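Local atomic coordinates of thiosulfate reductase (Thermus thermophilus, PDB entry 2VPZ), a protein that probably reduces sulfur compounds such as thiosulfate or polysulfide at a molybdenum centre carried by two molybdopterin guanine dinucleotides and served by a 4Fe-4S cluster. Residues 98-103 against 113-118; 122-127 against 459-464; 419-424 against 450-455; 670-675 against 720-725. All blocks are in the same frame, centred on the assembly; numbering follows the deposited sequence.

Interaction 1: 98-103 against 113-118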
loop_
_atom_site.group_PDB
_atom_site.type_symbol
_atom_site.label_atom_id
_atom_site.label_comp_id
_atom_site.label_asym_id
_atom_site.label_seq_id
_atom_site.Cartn_x
_atom_site.Cartn_y
_atom_site.Cartn_z
ATOM N N PRO A 98 51.349 28.607 16.418
ATOM C CA PRO A 98 50.959 30.019 16.358
ATOM C C PRO A 98 51.588 30.560 15.076
ATOM O O PRO A 98 52.589 30.021 14.569
ATOM C CB PRO A 98 51.666 30.624 17.590
ATOM C CG PRO A 98 51.896 29.530 18.539
ATOM C CD PRO A 98 51.266 28.248 17.847
ATOM N N LEU A 99 51.043 31.643 14.569
ATOM C CA LEU A 99 51.559 32.242 13.347
ATOM C C LEU A 99 51.550 33.757 13.428
ATOM O O LEU A 99 50.609 34.335 13.960
ATOM C CB LEU A 99 50.729 31.811 12.127
ATOM C CG LEU A 99 50.633 30.314 11.773
ATOM C CD1 LEU A 99 49.665 30.070 10.586
ATOM C CD2 LEU A 99 52.044 29.776 11.468
ATOM N N ILE A 100 52.586 34.414 12.928
ATOM C CA ILE A 100 52.552 35.867 12.918
ATOM C C ILE A 100 52.748 36.356 11.477
ATOM O O ILE A 100 53.521 35.791 10.696
ATOM C CB ILE A 100 53.620 36.538 13.898
ATOM C CG1 ILE A 100 53.446 36.021 15.334
ATOM C CG2 ILE A 100 53.435 38.088 13.885
ATOM C CD1 ILE A 100 54.666 36.276 16.249
ATOM N N ARG A 101 51.994 37.391 11.140
ATOM C CA ARG A 101 51.996 38.035 9.829
ATOM C C ARG A 101 53.372 38.658 9.461
ATOM O O ARG A 101 53.860 39.533 10.169
ATOM C CB ARG A 101 50.911 39.118 9.786
ATOM C CG ARG A 101 50.027 39.144 8.542
ATOM C CD ARG A 101 49.388 40.537 8.332
ATOM N NE ARG A 101 50.388 41.607 8.186
ATOM C CZ ARG A 101 50.652 42.574 9.063
ATOM N NH1 ARG A 101 49.997 42.666 10.209
ATOM N NH2 ARG A 101 51.603 43.474 8.792
ATOM N N VAL A 102 53.976 38.205 8.358
ATOM C CA VAL A 102 55.273 38.707 7.888
ATOM C C VAL A 102 55.212 40.277 7.797
ATOM O O VAL A 102 54.270 40.826 7.213
ATOM C CB VAL A 102 55.658 38.046 6.487
ATOM C CG1 VAL A 102 56.853 38.747 5.853
ATOM C CG2 VAL A 102 55.988 36.531 6.716
ATOM N N GLU A 103 56.172 40.986 8.410
ATOM C CA GLU A 103 56.158 42.450 8.429
ATOM C C GLU A 103 56.252 43.074 7.023
ATOM O O GLU A 103 57.094 42.699 6.213
ATOM C CB GLU A 103 57.228 43.059 9.379
ATOM C CG GLU A 103 56.658 43.956 10.565
ATOM C CD GLU A 103 55.162 44.389 10.396
ATOM O OE1 GLU A 103 54.744 44.714 9.255
ATOM O OE2 GLU A 103 54.426 44.435 11.416
ATOM N N ARG A 113 54.638 33.549 9.291
ATOM C CA ARG A 113 55.844 32.846 9.718
ATOM C C ARG A 113 55.503 32.204 11.077
ATOM O O ARG A 113 54.781 32.801 11.900
ATOM C CB ARG A 113 57.062 33.789 9.847
ATOM C CG ARG A 113 56.924 34.872 10.906
ATOM C CD ARG A 113 58.170 35.751 11.092
ATOM N NE ARG A 113 58.299 36.260 12.459
ATOM C CZ ARG A 113 57.566 37.225 13.011
ATOM N NH1 ARG A 113 56.619 37.828 12.306
ATOM N NH2 ARG A 113 57.751 37.580 14.287
ATOM N N VAL A 114 55.971 30.981 11.290
ATOM C CA VAL A 114 55.720 30.232 12.518
ATOM C C VAL A 114 56.324 30.982 13.719
ATOM O O VAL A 114 57.313 31.719 13.589
ATOM C CB VAL A 114 56.271 28.741 12.412
ATOM C CG1 VAL A 114 57.805 28.721 12.339
ATOM C CG2 VAL A 114 55.758 27.879 13.578
ATOM N N ALA A 115 55.692 30.834 14.882
ATOM C CA ALA A 115 56.115 31.496 16.104
ATOM C C ALA A 115 55.909 30.585 17.284
ATOM O O ALA A 115 55.301 29.505 17.196
ATOM C CB ALA A 115 55.323 32.811 16.316
ATOM N N THR A 116 56.411 31.061 18.406
ATOM C CA THR A 116 56.365 30.348 19.653
ATOM C C THR A 116 55.153 30.863 20.480
ATOM O O THR A 116 54.719 31.993 20.290
ATOM C CB THR A 116 57.750 30.584 20.382
ATOM O OG1 THR A 116 58.227 29.359 20.926
ATOM C CG2 THR A 116 57.654 31.670 21.451
ATOM N N TRP A 117 54.557 30.035 21.335
ATOM C CA TRP A 117 53.442 30.541 22.151
ATOM C C TRP A 117 53.869 31.780 22.948
ATOM O O TRP A 117 53.095 32.739 23.117
ATOM C CB TRP A 117 52.901 29.474 23.110
ATOM C CG TRP A 117 51.844 28.616 22.471
ATOM C CD1 TRP A 117 51.986 27.329 22.004
ATOM C CD2 TRP A 117 50.488 29.002 22.161
ATOM N NE1 TRP A 117 50.810 26.907 21.432
ATOM C CE2 TRP A 117 49.875 27.907 21.515
ATOM C CE3 TRP A 117 49.732 30.172 22.372
ATOM C CZ2 TRP A 117 48.525 27.943 21.065
ATOM C CZ3 TRP A 117 48.387 30.221 21.928
ATOM C CH2 TRP A 117 47.804 29.103 21.283
ATOM N N GLU A 118 55.104 31.748 23.433
ATOM C CA GLU A 118 55.708 32.829 24.212
ATOM C C GLU A 118 55.825 34.107 23.371
ATOM O O GLU A 118 55.342 35.180 23.766
ATOM C CB GLU A 118 57.086 32.385 24.751
ATOM C CG GLU A 118 57.071 31.044 25.544
ATOM C CD GLU A 118 56.747 29.797 24.670
ATOM O OE1 GLU A 118 57.309 29.675 23.559
ATOM O OE2 GLU A 118 55.956 28.936 25.129
#
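I100 and R113 form a hydrogen-bonded antiparallel pair. I100 N reaches R113 O at 2.9 Å in an almost straight bond (174°), while the return bond from R113 N to I100 O is equally short but more bent. Next to them L99 faces V114 as a non-hydrogen-bonded pair, and beyond it A115 N meets P98 O at 3.2 Å, a longer bond where the ladder gives out. The two strands, 99-101 and 112-114, make a beta hairpin whose second arm runs through A115 and T116, the N-cap residue, into helix 117-134.

Apolar contact is concentrated at that exit. P98 lies over the indole of W117 in a CH-pi contact: P98 CG is 3.8 Å from the centroid of the five-membered ring, almost on its normal. A stiff proline ring suits this flat surface, and W117 NE1 is meanwhile used on D514 O. A leucine in place of W117 would probably deprive P98 of its aromatic platform and leave the D514 carbonyl without this donor. Nearby, I100 CD1 touches A115 CB at 3.5 Å, an approach helped by the smallness of alanine.

R113 CG sits between backbone N and carbonyl carbon (chi1 63°), from where the extended chain crosses I100 obliquely, with R113 NH1 3.6 Å from I100 CG2, while R113 NH2 makes a long, weak ion pair with E119.

Interaction 2: 122-127 against 459-464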
loop_
_atom_site.group_PDB
_atom_site.type_symbol
_atom_site.label_atom_id
_atom_site.label_comp_id
_atom_site.label_asym_id
_atom_site.label_seq_id
_atom_site.Cartn_x
_atom_site.Cartn_y
_atom_site.Cartn_z
ATOM N N ASP A 122 53.403 37.585 23.683
ATOM C CA ASP A 122 54.113 38.846 24.035
ATOM C C ASP A 122 53.742 39.930 23.023
ATOM O O ASP A 122 53.433 41.083 23.368
ATOM C CB ASP A 122 55.641 38.720 23.987
ATOM C CG ASP A 122 56.252 38.014 25.213
ATOM O OD1 ASP A 122 55.512 37.737 26.171
ATOM O OD2 ASP A 122 57.479 37.770 25.184
ATOM N N HIS A 123 53.824 39.541 21.752
ATOM C CA HIS A 123 53.497 40.405 20.624
ATOM C C HIS A 123 52.060 40.971 20.762
ATOM O O HIS A 123 51.834 42.153 20.478
ATOM C CB HIS A 123 53.689 39.647 19.282
ATOM C CG HIS A 123 53.546 40.475 18.051
ATOM N ND1 HIS A 123 52.357 40.661 17.421
ATOM C CD2 HIS A 123 54.443 41.182 17.350
ATOM C CE1 HIS A 123 52.515 41.460 16.388
ATOM N NE2 HIS A 123 53.784 41.793 16.322
ATOM N N ILE A 124 51.096 40.164 21.205
ATOM C CA ILE A 124 49.713 40.640 21.392
ATOM C C ILE A 124 49.603 41.641 22.579
ATOM O O ILE A 124 49.096 42.748 22.391
ATOM C CB ILE A 124 48.680 39.421 21.539
ATOM C CG1 ILE A 124 48.522 38.690 20.209
ATOM C CG2 ILE A 124 47.309 39.957 22.027
ATOM C CD1 ILE A 124 48.288 37.164 20.322
ATOM N N ALA A 125 50.089 41.292 23.778
ATOM C CA ALA A 125 50.073 42.221 24.935
ATOM C C ALA A 125 50.811 43.566 24.643
ATOM O O ALA A 125 50.301 44.650 24.966
ATOM C CB ALA A 125 50.675 41.549 26.209
ATOM N N LYS A 126 51.996 43.505 24.044
ATOM C CA LYS A 126 52.757 44.715 23.692
ATOM C C LYS A 126 51.867 45.687 22.856
ATOM O O LYS A 126 51.734 46.874 23.197
ATOM C CB LYS A 126 54.040 44.346 22.913
ATOM C CG LYS A 126 55.230 45.317 23.049
ATOM C CD LYS A 126 55.408 46.196 21.801
ATOM C CE LYS A 126 56.887 46.523 21.519
ATOM N NZ LYS A 126 57.225 46.478 20.052
ATOM N N LYS A 127 51.245 45.159 21.797
ATOM C CA LYS A 127 50.339 45.888 20.878
ATOM C C LYS A 127 49.059 46.400 21.565
ATOM O O LYS A 127 48.608 47.532 21.314
ATOM C CB LYS A 127 49.945 45.006 19.673
ATOM C CG LYS A 127 50.851 45.116 18.440
ATOM C CD LYS A 127 50.522 46.373 17.622
ATOM C CE LYS A 127 51.723 46.854 16.796
ATOM N NZ LYS A 127 52.247 45.815 15.840
ATOM N N LEU A 459 42.618 48.602 11.128
ATOM C CA LEU A 459 42.989 48.248 12.500
ATOM C C LEU A 459 44.489 48.249 12.812
ATOM O O LEU A 459 45.314 48.006 11.930
ATOM C CB LEU A 459 42.371 46.884 12.908
ATOM C CG LEU A 459 40.854 46.653 13.090
ATOM C CD1 LEU A 459 40.509 45.140 13.094
ATOM C CD2 LEU A 459 40.345 47.331 14.383
ATOM N N ASP A 460 44.831 48.512 14.073
ATOM C CA ASP A 460 46.214 48.453 14.542
ATOM C C ASP A 460 46.517 46.990 14.956
ATOM O O ASP A 460 47.626 46.502 14.741
ATOM C CB ASP A 460 46.489 49.419 15.708
ATOM C CG ASP A 460 46.591 50.889 15.257
ATOM O OD1 ASP A 460 47.016 51.123 14.104
ATOM O OD2 ASP A 460 46.260 51.788 16.065
ATOM N N LEU A 461 45.546 46.295 15.540
ATOM C CA LEU A 461 45.733 44.886 15.905
ATOM C C LEU A 461 44.462 44.021 15.698
ATOM O O LEU A 461 43.351 44.422 16.059
ATOM C CB LEU A 461 46.241 44.725 17.364
ATOM C CG LEU A 461 46.342 43.306 17.956
ATOM C CD1 LEU A 461 47.653 42.618 17.508
ATOM C CD2 LEU A 461 46.236 43.346 19.503
ATOM N N TYR A 462 44.627 42.866 15.063
ATOM C CA TYR A 462 43.526 41.942 14.835
ATOM C C TYR A 462 43.973 40.476 15.086
ATOM O O TYR A 462 44.754 39.889 14.325
ATOM C CB TYR A 462 42.902 42.127 13.417
ATOM C CG TYR A 462 42.073 40.958 12.909
ATOM C CD1 TYR A 462 41.137 40.316 13.735
ATOM C CD2 TYR A 462 42.271 40.443 11.620
ATOM C CE1 TYR A 462 40.421 39.178 13.298
ATOM C CE2 TYR A 462 41.569 39.311 11.167
ATOM C CZ TYR A 462 40.643 38.676 12.007
ATOM O OH TYR A 462 39.963 37.567 11.573
ATOM N N VAL A 463 43.528 39.911 16.208
ATOM C CA VAL A 463 43.883 38.542 16.559
ATOM C C VAL A 463 42.676 37.585 16.358
ATOM O O VAL A 463 41.519 37.942 16.610
ATOM C CB VAL A 463 44.444 38.409 18.034
ATOM C CG1 VAL A 463 45.161 37.068 18.190
ATOM C CG2 VAL A 463 45.421 39.582 18.354
ATOM N N ALA A 464 42.933 36.375 15.858
ATOM C CA ALA A 464 41.895 35.364 15.641
ATOM C C ALA A 464 42.333 34.027 16.239
ATOM O O ALA A 464 43.411 33.543 15.931
ATOM C CB ALA A 464 41.575 35.215 14.121
#
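I124 and V463 reach toward each other tip to tip, V463 offering both methyls to the longer arm of I124. I124 CG1 meets V463 CG2 at 3.7 Å, and I124 CD1 lies 3.8 Å from V463 CG1. Compact beta-branched residues serve well here, since their methyls start close to the backbone and few rotamers are lost on burial.

The second apolar group centres on L461. With CG anti to the backbone N (chi1 173°), its two methyls are carried out to the helix: L461 CD1 rests 4.0 Å from K127 CB, and L461 CD2 comes 4.1 Å from I124 O and a little farther from the methyl I124 CG2. The leucine thus bridges two residues about one helical turn apart. An alanine here would probably open a gap against K127 and I124, leaving the lower chain of the lysine without its apolar support.

Polar groups add little across this interface. The bent aliphatic chain of K127 crosses L461 obliquely, with K127 CD 4.1 Å from D460 O; a long flexible lysine can cover apolar surface near its root and still carry its amino group onward at this partly exposed edge.

Helix 117-134 here lies against one face of a parallel alpha/beta sheet, in which strand 462-466 runs between strands 435-438 and 479-481. L461 also packs on M128 and I131 of that helix, while I124 extends the apolar layer to F436 of strand 435-438 and to L525 of helix 518-528.

Interaction 3: 419-424 against 450-455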
loop_
_atom_site.group_PDB
_atom_site.type_symbol
_atom_site.label_atom_id
_atom_site.label_comp_id
_atom_site.label_asym_id
_atom_site.label_seq_id
_atom_site.Cartn_x
_atom_site.Cartn_y
_atom_site.Cartn_z
ATOM N N GLU A 419 26.863 46.525 14.592
ATOM C CA GLU A 419 26.893 47.994 14.716
ATOM C C GLU A 419 28.271 48.580 15.181
ATOM O O GLU A 419 28.595 49.730 14.853
ATOM C CB GLU A 419 25.732 48.495 15.594
ATOM C CG GLU A 419 24.306 48.131 15.068
ATOM C CD GLU A 419 24.024 48.674 13.653
ATOM O OE1 GLU A 419 24.358 49.855 13.411
ATOM O OE2 GLU A 419 23.463 47.925 12.814
ATOM N N LEU A 420 29.079 47.791 15.900
ATOM C CA LEU A 420 30.424 48.197 16.382
ATOM C C LEU A 420 31.519 48.085 15.310
ATOM O O LEU A 420 32.713 48.216 15.631
ATOM C CB LEU A 420 30.918 47.334 17.570
ATOM C CG LEU A 420 29.938 46.906 18.657
ATOM C CD1 LEU A 420 30.429 45.620 19.321
ATOM C CD2 LEU A 420 29.731 48.030 19.685
ATOM N N ILE A 421 31.127 47.806 14.071
ATOM C CA ILE A 421 32.077 47.641 12.942
ATOM C C ILE A 421 32.341 48.942 12.209
ATOM O O ILE A 421 33.343 49.101 11.520
ATOM C CB ILE A 421 31.586 46.669 11.811
ATOM C CG1 ILE A 421 31.236 45.301 12.359
ATOM C CG2 ILE A 421 32.685 46.567 10.706
ATOM C CD1 ILE A 421 31.956 44.130 11.664
ATOM N N GLU A 422 31.370 49.833 12.310
ATOM C CA GLU A 422 31.389 51.136 11.666
ATOM C C GLU A 422 32.463 51.988 12.389
ATOM O O GLU A 422 33.292 52.651 11.713
ATOM C CB GLU A 422 29.990 51.759 11.728
ATOM C CG GLU A 422 29.748 53.043 10.952
ATOM C CD GLU A 422 28.494 53.777 11.440
ATOM O OE1 GLU A 422 28.140 53.595 12.630
ATOM O OE2 GLU A 422 27.876 54.540 10.650
ATOM N N PRO A 423 32.466 52.013 13.747
ATOM C CA PRO A 423 33.440 52.753 14.549
ATOM C C PRO A 423 34.930 52.511 14.134
ATOM O O PRO A 423 35.797 53.361 14.379
ATOM C CB PRO A 423 33.166 52.259 15.973
ATOM C CG PRO A 423 31.667 52.019 15.994
ATOM C CD PRO A 423 31.289 51.637 14.550
ATOM N N MET A 424 35.221 51.358 13.524
ATOM C CA MET A 424 36.567 50.945 13.056
ATOM C C MET A 424 36.980 51.539 11.692
ATOM O O MET A 424 38.167 51.539 11.335
ATOM C CB MET A 424 36.710 49.409 12.936
ATOM C CG MET A 424 36.322 48.561 14.141
ATOM S SD MET A 424 36.010 46.794 13.735
ATOM C CE MET A 424 36.575 45.962 15.259
ATOM N N PRO A 450 32.028 43.329 2.414
ATOM C CA PRO A 450 32.981 44.364 1.966
ATOM C C PRO A 450 33.296 45.388 3.089
ATOM O O PRO A 450 34.448 45.803 3.279
ATOM C CB PRO A 450 32.324 44.998 0.740
ATOM C CG PRO A 450 31.343 43.950 0.228
ATOM C CD PRO A 450 30.886 43.211 1.489
ATOM N N ARG A 451 32.260 45.793 3.815
ATOM C CA ARG A 451 32.412 46.733 4.938
ATOM C C ARG A 451 33.300 46.117 6.071
ATOM O O ARG A 451 34.134 46.805 6.630
ATOM C CB ARG A 451 31.055 47.214 5.515
ATOM C CG ARG A 451 31.186 48.328 6.595
ATOM C CD ARG A 451 29.889 48.601 7.411
ATOM N NE ARG A 451 29.356 47.427 8.115
ATOM C CZ ARG A 451 28.280 47.403 8.906
ATOM N NH1 ARG A 451 27.575 48.499 9.132
ATOM N NH2 ARG A 451 27.896 46.264 9.476
ATOM N N THR A 452 33.128 44.837 6.396
ATOM C CA THR A 452 33.958 44.184 7.411
ATOM C C THR A 452 35.477 44.142 7.011
ATOM O O THR A 452 36.367 44.244 7.861
ATOM C CB THR A 452 33.452 42.727 7.735
ATOM O OG1 THR A 452 32.070 42.744 8.049
ATOM C CG2 THR A 452 34.270 42.104 8.882
ATOM N N LYS A 453 35.770 44.009 5.713
ATOM C CA LYS A 453 37.149 43.949 5.175
ATOM C C LYS A 453 37.858 45.328 5.186
ATOM O O LYS A 453 39.085 45.434 5.353
ATOM C CB LYS A 453 37.169 43.313 3.774
ATOM C CG LYS A 453 36.493 41.935 3.707
ATOM C CD LYS A 453 36.825 41.193 2.410
ATOM C CE LYS A 453 36.457 39.691 2.455
ATOM N NZ LYS A 453 36.137 39.119 1.099
ATOM N N GLU A 454 37.066 46.380 4.989
ATOM C CA GLU A 454 37.535 47.764 5.067
ATOM C C GLU A 454 37.975 47.955 6.548
ATOM O O GLU A 454 39.067 48.458 6.839
ATOM C CB GLU A 454 36.382 48.725 4.773
ATOM C CG GLU A 454 36.547 49.658 3.580
ATOM C CD GLU A 454 35.810 51.001 3.757
ATOM O OE1 GLU A 454 36.450 51.977 4.235
ATOM O OE2 GLU A 454 34.586 51.058 3.438
ATOM N N ALA A 455 37.096 47.556 7.469
ATOM C CA ALA A 455 37.347 47.661 8.905
ATOM C C ALA A 455 38.593 46.873 9.373
ATOM O O ALA A 455 39.306 47.329 10.260
ATOM C CB ALA A 455 36.082 47.267 9.726
#
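I421 and A455 meet at the tight heart of this contact, where I421 CG2 comes within 3.6 Å of A455 CB. M424 also approaches the same alanine methyl, with M424 CB at 3.9 Å and the sulfur, M424 SD, at 4.0 Å. The single methyl of alanine suits this close approach of helix and turn. The branches of I421 divide the work. With CG2 anti to the backbone N, that methyl is directed at A455, whereas the longer arm carries I421 CD1 to T452, 3.9 Å from T452 OG1 and close to the threonine methyl as well.

The other side is looser and more polar. R451 draws one face of its guanidinium across I421 CB, with R451 NE 4.3 Å from I421 CG2, so the flat cationic group lies on the isoleucine. E419 and E422 stand nearby without touching it: E419 OE1 is 5.5 Å from R451 NH1, and E419 OE2 is hydrogen-bonded to Y723 OH. The type I turn from E419 to E422 brings these residues into place just before the short helix 423-426.

Adhesion between the turn and helix 449-457 therefore rests on apolar shape, and the charges along its margin probably contribute a mild long-range attraction. R451 NH1 has a weak hydrogen bond to Y723 OH instead, consistent with the polar margin also facing the 720-725 segment.

Interaction 4: 670-675 against 720-725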
loop_
_atom_site.group_PDB
_atom_site.type_symbol
_atom_site.label_atom_id
_atom_site.label_comp_id
_atom_site.label_asym_id
_atom_site.label_seq_id
_atom_site.Cartn_x
_atom_site.Cartn_y
_atom_site.Cartn_z
ATOM N N VAL A 670 22.735 36.732 -8.495
ATOM C CA VAL A 670 23.187 38.124 -8.505
ATOM C C VAL A 670 22.183 38.955 -7.654
ATOM O O VAL A 670 20.966 38.842 -7.848
ATOM C CB VAL A 670 23.270 38.679 -9.999
ATOM C CG1 VAL A 670 24.109 39.975 -10.038
ATOM C CG2 VAL A 670 23.902 37.595 -10.931
ATOM N N ASN A 671 22.660 39.734 -6.687
ATOM C CA ASN A 671 21.726 40.511 -5.865
ATOM C C ASN A 671 21.430 41.912 -6.440
ATOM O O ASN A 671 22.026 42.305 -7.444
ATOM C CB ASN A 671 22.134 40.575 -4.350
ATOM C CG ASN A 671 23.400 41.410 -4.075
ATOM O OD1 ASN A 671 23.831 41.523 -2.909
ATOM N ND2 ASN A 671 23.982 41.991 -5.114
ATOM N N GLN A 672 20.491 42.628 -5.829
ATOM C CA GLN A 672 20.088 43.955 -6.280
ATOM C C GLN A 672 21.301 44.919 -6.408
ATOM O O GLN A 672 21.241 45.894 -7.171
ATOM C CB GLN A 672 18.974 44.527 -5.359
ATOM C CG GLN A 672 19.410 44.977 -3.937
ATOM C CD GLN A 672 19.677 43.834 -2.953
ATOM O OE1 GLN A 672 20.621 43.894 -2.146
ATOM N NE2 GLN A 672 18.837 42.793 -2.988
ATOM N N ASP A 673 22.397 44.627 -5.705
ATOM C CA ASP A 673 23.620 45.448 -5.770
ATOM C C ASP A 673 24.760 44.890 -6.674
ATOM O O ASP A 673 25.907 45.314 -6.536
ATOM C CB ASP A 673 24.185 45.723 -4.354
ATOM C CG ASP A 673 23.200 46.480 -3.447
ATOM O OD1 ASP A 673 22.592 47.465 -3.918
ATOM O OD2 ASP A 673 23.044 46.090 -2.272
ATOM N N GLY A 674 24.448 43.954 -7.570
ATOM C CA GLY A 674 25.429 43.370 -8.449
ATOM C C GLY A 674 26.376 42.264 -7.962
ATOM O O GLY A 674 27.131 41.685 -8.760
ATOM N N VAL A 675 26.385 41.943 -6.678
ATOM C CA VAL A 675 27.262 40.880 -6.181
ATOM C C VAL A 675 26.764 39.497 -6.697
ATOM O O VAL A 675 25.559 39.176 -6.622
ATOM C CB VAL A 675 27.390 40.866 -4.585
ATOM C CG1 VAL A 675 28.335 39.753 -4.129
ATOM C CG2 VAL A 675 27.915 42.236 -4.080
ATOM N N GLN A 720 24.008 39.025 1.033
ATOM C CA GLN A 720 23.284 39.873 1.985
ATOM C C GLN A 720 24.121 41.129 2.239
ATOM O O GLN A 720 24.828 41.293 3.232
ATOM C CB GLN A 720 22.952 39.074 3.264
ATOM C CG GLN A 720 21.770 38.101 3.048
ATOM C CD GLN A 720 21.902 36.742 3.753
ATOM O OE1 GLN A 720 22.984 36.361 4.214
ATOM N NE2 GLN A 720 20.789 35.989 3.810
ATOM N N THR A 721 24.016 42.010 1.265
ATOM C CA THR A 721 24.736 43.254 1.225
ATOM C C THR A 721 24.139 44.341 2.149
ATOM O O THR A 721 24.878 45.093 2.790
ATOM C CB THR A 721 24.807 43.742 -0.258
ATOM O OG1 THR A 721 26.042 43.366 -0.836
ATOM C CG2 THR A 721 24.574 45.238 -0.342
ATOM N N ARG A 722 22.808 44.367 2.209
ATOM C CA ARG A 722 22.013 45.311 3.027
ATOM C C ARG A 722 21.226 44.579 4.147
ATOM O O ARG A 722 21.106 43.363 4.109
ATOM C CB ARG A 722 20.984 46.050 2.133
ATOM C CG ARG A 722 21.506 46.648 0.800
ATOM C CD ARG A 722 20.341 46.999 -0.171
ATOM N NE ARG A 722 20.690 47.732 -1.397
ATOM C CZ ARG A 722 19.817 48.192 -2.298
ATOM N NH1 ARG A 722 18.516 47.996 -2.123
ATOM N NH2 ARG A 722 20.236 48.861 -3.378
ATOM N N TYR A 723 20.725 45.323 5.139
ATOM C CA TYR A 723 19.893 44.768 6.231
ATOM C C TYR A 723 19.030 45.876 6.884
ATOM O O TYR A 723 19.442 47.032 6.884
ATOM C CB TYR A 723 20.751 44.091 7.312
ATOM C CG TYR A 723 21.726 44.991 8.038
ATOM C CD1 TYR A 723 21.344 45.710 9.191
ATOM C CD2 TYR A 723 23.043 45.136 7.587
ATOM C CE1 TYR A 723 22.251 46.544 9.873
ATOM C CE2 TYR A 723 23.965 45.962 8.244
ATOM C CZ TYR A 723 23.571 46.670 9.392
ATOM O OH TYR A 723 24.476 47.485 10.057
ATOM N N LYS A 724 17.828 45.554 7.381
ATOM C CA LYS A 724 16.977 46.559 8.051
ATOM C C LYS A 724 17.146 46.422 9.586
ATOM O O LYS A 724 16.713 45.430 10.169
ATOM C CB LYS A 724 15.480 46.445 7.664
ATOM C CG LYS A 724 14.593 47.704 8.011
ATOM C CD LYS A 724 13.361 47.881 7.097
ATOM C CE LYS A 724 13.653 48.831 5.923
ATOM N NZ LYS A 724 12.987 48.409 4.632
ATOM N N LEU A 725 17.807 47.416 10.192
ATOM C CA LEU A 725 18.052 47.491 11.654
ATOM C C LEU A 725 16.741 47.478 12.466
ATOM O O LEU A 725 15.847 48.286 12.208
ATOM C CB LEU A 725 18.819 48.791 12.059
ATOM C CG LEU A 725 20.053 48.770 12.992
ATOM C CD1 LEU A 725 20.278 50.143 13.687
ATOM C CD2 LEU A 725 19.899 47.673 14.061
#
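R722 NH2 donates to D673 OD1 at 2.8 Å, the polar link of this surface contact. It is a salt bridge with a weak hydrogen bond in it: the angle at the hydrogen is only 123°, and the carboxylate and guanidinium planes are turned 52° apart, so charge attraction probably counts for more than bond direction. The guanidinium has a second neighbour in Q672, whose CG sits 3.6 Å above the centre of one face. An extended arginine chain suits this position, since it can span from its own loop to both residues.

N671 to G674 is a type I turn followed by a G1 beta bulge, closing the hairpin of strands 666-671 and 676-683 in the molybdopterin dinucleotide binding domain. G674 N bonds to N671 O at 2.9 Å, and N671 N bonds to V675 O at 3.0 Å. The positive phi of G674 (80°) calls for glycine.

T721 lies across the hairpin tip, with T721 OG1 3.9 Å from V675 CG2; its methyl stands too close to D673 in the model to be judged. Just before it in the chain, Q720 points into the cofactor pocket, where its OE1 makes a weak hydrogen bond to MGD.

In the fold
Interactions 1 and 2 share helix 117-134 and lie 12 Å apart between centres; they touch where I100 CG2 comes 4.3 Å from H123 CE1. Interaction 3 is nested in the loop that interaction 2 closes, its helix 449-457 preceding strand 462-466, and L459 CD2 meets M424 CE at 4.1 Å. Interaction 4, in the molybdopterin dinucleotide binding domain, joins interaction 3 through a probable hydrogen bond of 3.0 Å between E419 OE2 and Y723 OH. Most of the contacts lie beyond the first shell of the cofactors: the side chains of W117, V463 and T452 are about 9, 10 and 11 Å from a bound MGD, whereas Q720 of interaction 4 belongs to its pocket.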